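Local atomic coordinates of sorbitol dehydrogenase (PDB entry 5ITG), a protein that probably oxidises D-sorbitol to L-sorbose with a nicotinamide dinucleotide, most likely NADP, as hydride acceptor. Residues Cys80-Thr85 with Arg96-Leu101. Numbering follows the deposited sequence.
Sequences CLYSLT and RVMGAL
Tyr82 and Met98, a selenomethionine here, carry the side-chain contact between two antiparallel strands of a beta hairpin in the Rossmann domain. Followed outward, Met98 CB stands over one face of the Tyr82 ring, 3.8 Å from its centroid and 21° off the normal, a CH-pi contact. CG comes next, 3.6 Å from Tyr82 CE2, and also meets Leu84 CB. Bends at chi2 (-85°) and chi3 (-72°) then fold the chain past SE, bringing CE to 3.4 Å from Tyr82 OH. That hydroxyl hydrogen-bonds the Arg38 backbone oxygen. Replacing Tyr82 by alanine is likely to open a gap over Met98 CB and CG and to leave the Arg38 carbonyl without this partner.

Backbone bonds fix the register: Met98 N to Tyr82 O (2.8 Å), Leu84 N to Arg96 O (2.8 Å) and the more bent Arg96 N to Leu84 O. Tyr82 N, buried here, has no partner, and a water lies within hydrogen-bonding distance of both Cys80 O and Met98 O, 2.7 Å from the latter. On the face that carries Val97, its CG1 meets Leu81 CB at 4.0 Å. Direct amide pairing thus gives way to a water bridge, while apolar carbon of Met98 lies over the Tyr82 face.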
ATOM      1  N   CYS A  80      24.148   6.322   4.176  1.00 34.59           N
ATOM      2  CA  CYS A  80      22.764   6.159   3.738  1.00 33.08           C
ATOM      3  C   CYS A  80      22.517   4.880   2.942  1.00 32.58           C
ATOM      4  O   CYS A  80      21.434   4.687   2.389  1.00 33.26           O
ATOM      5  CB  CYS A  80      22.310   7.382   2.938  1.00 32.66           C
ATOM      6  SG  CYS A  80      22.027   8.845   3.975  1.00 32.57           S
ATOM      7  N   LEU A  81      23.523   4.011   2.895  1.00 29.81           N
ATOM      8  CA  LEU A  81      23.414   2.733   2.193  1.00 28.49           C
ATOM      9  C   LEU A  81      22.722   1.717   3.101  1.00 27.22           C
ATOM     10  O   LEU A  81      22.900   1.741   4.317  1.00 25.75           O
ATOM     11  CB  LEU A  81      24.803   2.191   1.842  1.00 28.18           C
ATOM     12  CG  LEU A  81      25.711   2.947   0.870  1.00 27.40           C
ATOM     13  CD1 LEU A  81      27.135   2.431   1.032  1.00 27.13           C
ATOM     14  CD2 LEU A  81      25.231   2.764  -0.563  1.00 25.24           C
ATOM     15  N   TYR A  82      21.936   0.825   2.510  1.00 25.91           N
ATOM     16  CA  TYR A  82      21.246  -0.209   3.277  1.00 25.27           C
ATOM     17  C   TYR A  82      21.032  -1.431   2.399  1.00 24.49           C
ATOM     18  O   TYR A  82      21.098  -1.341   1.171  1.00 26.02           O
ATOM     19  CB  TYR A  82      19.899   0.295   3.809  1.00 23.88           C
ATOM     20  CG  TYR A  82      18.932   0.728   2.739  1.00 22.69           C
ATOM     21  CD1 TYR A  82      18.988   2.012   2.200  1.00 22.96           C
ATOM     22  CD2 TYR A  82      17.971  -0.152   2.246  1.00 22.19           C
ATOM     23  CE1 TYR A  82      18.107   2.413   1.192  1.00 22.40           C
ATOM     24  CE2 TYR A  82      17.088   0.235   1.241  1.00 22.70           C
ATOM     25  CZ  TYR A  82      17.162   1.519   0.719  1.00 23.30           C
ATOM     26  OH  TYR A  82      16.295   1.905  -0.278  1.00 23.05           O
ATOM     27  N   SER A  83      20.789  -2.579   3.018  1.00 23.76           N
ATOM     28  CA  SER A  83      20.587  -3.792   2.242  1.00 23.25           C
ATOM     29  C   SER A  83      19.120  -4.158   2.117  1.00 21.98           C
ATOM     30  O   SER A  83      18.338  -4.008   3.053  1.00 22.57           O
ATOM     31  CB  SER A  83      21.345  -4.967   2.861  1.00 23.88           C
ATOM     32  OG  SER A  83      20.788  -5.334   4.106  1.00 25.24           O
ATOM     33  N   LEU A  84      18.757  -4.639   0.940  1.00 21.01           N
ATOM     34  CA  LEU A  84      17.394  -5.045   0.676  1.00 21.52           C
ATOM     35  C   LEU A  84      17.393  -6.483   0.211  1.00 20.58           C
ATOM     36  O   LEU A  84      17.953  -6.805  -0.836  1.00 23.40           O
ATOM     37  CB  LEU A  84      16.756  -4.162  -0.402  1.00 21.29           C
ATOM     38  CG  LEU A  84      15.387  -4.644  -0.908  1.00 22.60           C
ATOM     39  CD1 LEU A  84      14.411  -4.742   0.259  1.00 19.87           C
ATOM     40  CD2 LEU A  84      14.856  -3.681  -1.971  1.00 22.17           C
ATOM     41  N   THR A  85      16.784  -7.351   1.010  1.00 21.67           N
ATOM     42  CA  THR A  85      16.674  -8.756   0.660  1.00 20.55           C
ATOM     43  C   THR A  85      15.309  -8.912  -0.008  1.00 20.63           C
ATOM     44  O   THR A  85      14.316  -8.366   0.473  1.00 19.30           O
ATOM     45  CB  THR A  85      16.724  -9.652   1.912  1.00 22.88           C
ATOM     46  OG1 THR A  85      17.972  -9.457   2.588  1.00 23.60           O
ATOM     47  CG2 THR A  85      16.588 -11.124   1.528  1.00 22.22           C
ATOM     48  N   ARG A  96      20.833  -7.020  -1.999  1.00 30.68           N
ATOM     49  CA  ARG A  96      21.572  -5.959  -2.667  1.00 31.14           C
ATOM     50  C   ARG A  96      21.718  -4.739  -1.768  1.00 31.30           C
ATOM     51  O   ARG A  96      20.902  -4.510  -0.873  1.00 31.36           O
ATOM     52  CB  ARG A  96      20.854  -5.559  -3.959  1.00 31.78           C
ATOM     53  CG  ARG A  96      19.455  -4.982  -3.742  1.00 34.14           C
ATOM     54  CD  ARG A  96      18.748  -4.773  -5.066  1.00 34.80           C
ATOM     55  NE  ARG A  96      19.541  -3.940  -5.962  1.00 38.10           N
ATOM     56  CZ  ARG A  96      19.356  -3.860  -7.275  1.00 39.47           C
ATOM     57  NH1 ARG A  96      18.397  -4.569  -7.858  1.00 39.79           N
ATOM     58  NH2 ARG A  96      20.129  -3.070  -8.007  1.00 40.53           N
ATOM     59  N   VAL A  97      22.774  -3.967  -2.003  1.00 29.56           N
ATOM     60  CA  VAL A  97      23.020  -2.755  -1.237  1.00 28.52           C
ATOM     61  C   VAL A  97      22.505  -1.610  -2.099  1.00 27.59           C
ATOM     62  O   VAL A  97      22.975  -1.395  -3.214  1.00 26.88           O
ATOM     63  CB  VAL A  97      24.529  -2.572  -0.945  1.00 29.76           C
ATOM     64  CG1 VAL A  97      24.767  -1.278  -0.181  1.00 30.09           C
ATOM     65  CG2 VAL A  97      25.038  -3.754  -0.143  1.00 30.13           C
HETATM   66  N   MSE A  98      21.522  -0.893  -1.570  1.00 26.90           N
HETATM   67  CA  MSE A  98      20.877   0.214  -2.261  1.00 27.28           C
HETATM   68  C   MSE A  98      21.611   1.543  -2.086  1.00 25.98           C
HETATM   69  O   MSE A  98      21.965   1.913  -0.971  1.00 27.39           O
HETATM   70  CB  MSE A  98      19.452   0.358  -1.729  1.00 29.25           C
HETATM   71  CG  MSE A  98      18.626  -0.914  -1.814  1.00 33.41           C
HETATM   72 SE   MSE A  98      17.808  -1.090  -3.541  0.79 37.97          SE
HETATM   73  CE  MSE A  98      16.482   0.302  -3.323  1.00 35.40           C
ATOM     74  N   GLY A  99      21.807   2.271  -3.181  1.00 25.02           N
ATOM     75  CA  GLY A  99      22.498   3.546  -3.095  1.00 24.57           C
ATOM     76  C   GLY A  99      21.718   4.790  -3.503  1.00 24.47           C
ATOM     77  O   GLY A  99      22.241   5.901  -3.408  1.00 23.68           O
ATOM     78  N   ALA A 100      20.467   4.622  -3.930  1.00 22.51           N
ATOM     79  CA  ALA A 100      19.644   5.750  -4.372  1.00 23.15           C
ATOM     80  C   ALA A 100      19.428   6.876  -3.351  1.00 23.13           C
ATOM     81  O   ALA A 100      19.322   8.044  -3.729  1.00 22.35           O
ATOM     82  CB  ALA A 100      18.289   5.241  -4.870  1.00 23.36           C
ATOM     83  N   LEU A 101      19.350   6.523  -2.072  1.00 22.85           N
ATOM     84  CA  LEU A 101      19.141   7.501  -1.002  1.00 24.51           C
ATOM     85  C   LEU A 101      20.498   8.088  -0.637  1.00 25.81           C
ATOM     86  O   LEU A 101      21.291   7.436   0.041  1.00 24.99           O
ATOM     87  CB  LEU A 101      18.523   6.810   0.216  1.00 22.09           C
ATOM     88  CG  LEU A 101      18.118   7.654   1.424  1.00 22.34           C
ATOM     89  CD1 LEU A 101      17.051   8.665   1.027  1.00 23.82           C
ATOM     90  CD2 LEU A 101      17.600   6.735   2.513  1.00 22.63           C
TER
HETATM   91  O   HOH W   1      21.075   4.392  -0.212  1.00 29.36           O